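CobC (Shigella flexneri 2a, PDB 6NRU) hydrolyses the phosphate of alpha-ribazole 5'-phosphate and probably that of adenosylcobalamin 5'-phosphate, the latter yielding vitamin B12, probably by way of a phosphohistidine intermediate. Local coordinates at residues L6-R10 with L156-I160. Sequence-based numbering, arbitrary orientation.
Sequences LWLIR and LSLLI. With SO4 (sulfate ion), chain N.
Leu8 spreads its two methyls over one face of helix 153-163. CD1 lies 3.8 Å from CG1 of Ile160, while CD2 reaches CD2 of Leu159 at 4.0 Å and, slightly farther off, CD2 of Leu156. A forked leucine suits this place because each branch reaches a different part of the helix. Leu156 runs past Leu8 in the opposite direction, and its CD1 rests against the backbone where the strand nears its end, 3.5 Å from O of Ile9 and 4.0 Å from CB of Arg10. In Leu159, chi1 of -178° and chi2 of 75° together put CD2 against the Leu8 methyl. Leucines and an isoleucine suit this buried helical face, since no hydrogen bond crosses it. At the other end the packing thins: CD1 of Leu6 comes no nearer than 4.5 Å to CD2 of Leu159, and Ile184 and Ile186 of strand 181-187 cover Leu6 as well.

This is the alpha/beta core of the histidine phosphatase fold, in which strand 5-10 is an inner strand of the sheet and the helix following strand 146-151 packs on one face; segment 156-160 runs at 150° to 6-10, roughly antiparallel. Trp7 and Ile9 belong to the other face.

Arg10 marks the more open, polar side. A long arginine suits this edge: its CB borders Leu156, while its charged end extends away to a bound sulfate, where NH2 meets O3 at a doubtfully short 2.4 Å. NH1 is held by the carbonyl O of Val176, and Asn17 and Arg60 also bind the anion. With the probable phosphohistidine His11 next in sequence, the sulfate plausibly mimics the substrate phosphate.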
loop_
_atom_site.group_PDB
_atom_site.type_symbol
_atom_site.label_atom_id
_atom_site.label_comp_id
_atom_site.label_asym_id
_atom_site.label_seq_id
_atom_site.Cartn_x
_atom_site.Cartn_y
_atom_site.Cartn_z
ATOM N N LEU A 6 -1.117 13.572 -1.805
ATOM C CA LEU A 6 -1.468 12.162 -1.905
ATOM C C LEU A 6 -2.058 11.713 -0.576
ATOM O O LEU A 6 -1.387 11.783 0.459
ATOM C CB LEU A 6 -0.246 11.318 -2.263
ATOM C CG LEU A 6 0.650 11.899 -3.360
ATOM C CD1 LEU A 6 1.867 11.021 -3.577
ATOM C CD2 LEU A 6 -0.133 12.066 -4.656
ATOM N N TRP A 7 -3.311 11.276 -0.602
ATOM C CA TRP A 7 -3.946 10.690 0.569
ATOM C C TRP A 7 -3.736 9.183 0.510
ATOM O O TRP A 7 -4.217 8.522 -0.416
ATOM C CB TRP A 7 -5.432 11.040 0.617
ATOM C CG TRP A 7 -5.702 12.518 0.578
ATOM C CD1 TRP A 7 -5.631 13.338 -0.512
ATOM C CD2 TRP A 7 -6.084 13.352 1.681
ATOM N NE1 TRP A 7 -5.945 14.627 -0.157
ATOM C CE2 TRP A 7 -6.229 14.662 1.183
ATOM C CE3 TRP A 7 -6.318 13.117 3.040
ATOM C CZ2 TRP A 7 -6.595 15.736 1.998
ATOM C CZ3 TRP A 7 -6.683 14.183 3.845
ATOM C CH2 TRP A 7 -6.817 15.475 3.322
ATOM N N LEU A 8 -3.003 8.647 1.479
ATOM C CA LEU A 8 -2.595 7.249 1.468
ATOM C C LEU A 8 -3.496 6.437 2.386
ATOM O O LEU A 8 -3.690 6.796 3.553
ATOM C CB LEU A 8 -1.134 7.112 1.902
ATOM C CG LEU A 8 -0.166 8.102 1.248
ATOM C CD1 LEU A 8 1.253 7.905 1.756
ATOM C CD2 LEU A 8 -0.215 7.975 -0.269
ATOM N N ILE A 9 -4.042 5.344 1.859
ATOM C CA ILE A 9 -4.859 4.414 2.630
ATOM C C ILE A 9 -4.386 3.001 2.323
ATOM O O ILE A 9 -4.378 2.585 1.159
ATOM C CB ILE A 9 -6.358 4.554 2.315
ATOM C CG1 ILE A 9 -6.918 5.843 2.914
ATOM C CG2 ILE A 9 -7.126 3.343 2.834
ATOM C CD1 ILE A 9 -8.425 5.954 2.803
ATOM N N ARG A 10 -3.989 2.271 3.359
ATOM C CA ARG A 10 -3.712 0.850 3.245
ATOM C C ARG A 10 -5.006 0.078 3.455
ATOM O O ARG A 10 -5.843 0.465 4.274
ATOM C CB ARG A 10 -2.656 0.427 4.269
ATOM C CG ARG A 10 -2.432 -1.072 4.397
ATOM C CD ARG A 10 -1.620 -1.368 5.648
ATOM N NE ARG A 10 -1.422 -2.794 5.890
ATOM C CZ ARG A 10 -0.855 -3.282 6.988
ATOM N NH1 ARG A 10 -0.434 -2.459 7.938
ATOM N NH2 ARG A 10 -0.706 -4.591 7.139
ATOM N N LEU A 156 3.132 1.614 0.207
ATOM C CA LEU A 156 2.929 2.960 0.730
ATOM C C LEU A 156 4.087 3.393 1.619
ATOM O O LEU A 156 4.505 4.556 1.577
ATOM C CB LEU A 156 1.603 3.028 1.487
ATOM C CG LEU A 156 0.354 2.771 0.640
ATOM C CD1 LEU A 156 -0.888 2.730 1.509
ATOM C CD2 LEU A 156 0.219 3.833 -0.430
ATOM N N SER A 157 4.620 2.474 2.431
ATOM C CA SER A 157 5.762 2.814 3.275
ATOM C C SER A 157 6.981 3.157 2.435
ATOM O O SER A 157 7.716 4.100 2.749
ATOM C CB SER A 157 6.080 1.660 4.219
ATOM O OG SER A 157 6.648 0.582 3.504
ATOM N N LEU A 158 7.215 2.395 1.363
ATOM C CA LEU A 158 8.325 2.696 0.466
ATOM C C LEU A 158 8.056 3.953 -0.349
ATOM O O LEU A 158 8.995 4.680 -0.696
ATOM C CB LEU A 158 8.591 1.509 -0.455
ATOM C CG LEU A 158 9.722 1.694 -1.465
ATOM C CD1 LEU A 158 11.009 2.035 -0.744
ATOM C CD2 LEU A 158 9.887 0.445 -2.309
ATOM N N LEU A 159 6.789 4.223 -0.668
ATOM C CA LEU A 159 6.456 5.462 -1.360
ATOM C C LEU A 159 6.840 6.667 -0.515
ATOM O O LEU A 159 7.469 7.610 -1.007
ATOM C CB LEU A 159 4.966 5.493 -1.701
ATOM C CG LEU A 159 4.489 6.723 -2.474
ATOM C CD1 LEU A 159 4.915 6.637 -3.924
ATOM C CD2 LEU A 159 2.984 6.876 -2.368
ATOM N N ILE A 160 6.478 6.645 0.769
ATOM C CA ILE A 160 6.854 7.730 1.668
ATOM C C ILE A 160 8.368 7.896 1.691
ATOM O O ILE A 160 8.890 9.002 1.513
ATOM C CB ILE A 160 6.300 7.479 3.082
ATOM C CG1 ILE A 160 4.773 7.448 3.067
ATOM C CG2 ILE A 160 6.796 8.549 4.043
ATOM C CD1 ILE A 160 4.163 7.051 4.394
HETATM S S SO4 N . -0.169 -7.142 4.416
HETATM O O1 SO4 N . 1.145 -7.173 3.779
HETATM O O2 SO4 N . -0.357 -8.358 5.200
HETATM O O3 SO4 N . -0.259 -5.978 5.291
HETATM O O4 SO4 N . -1.208 -7.055 3.393
#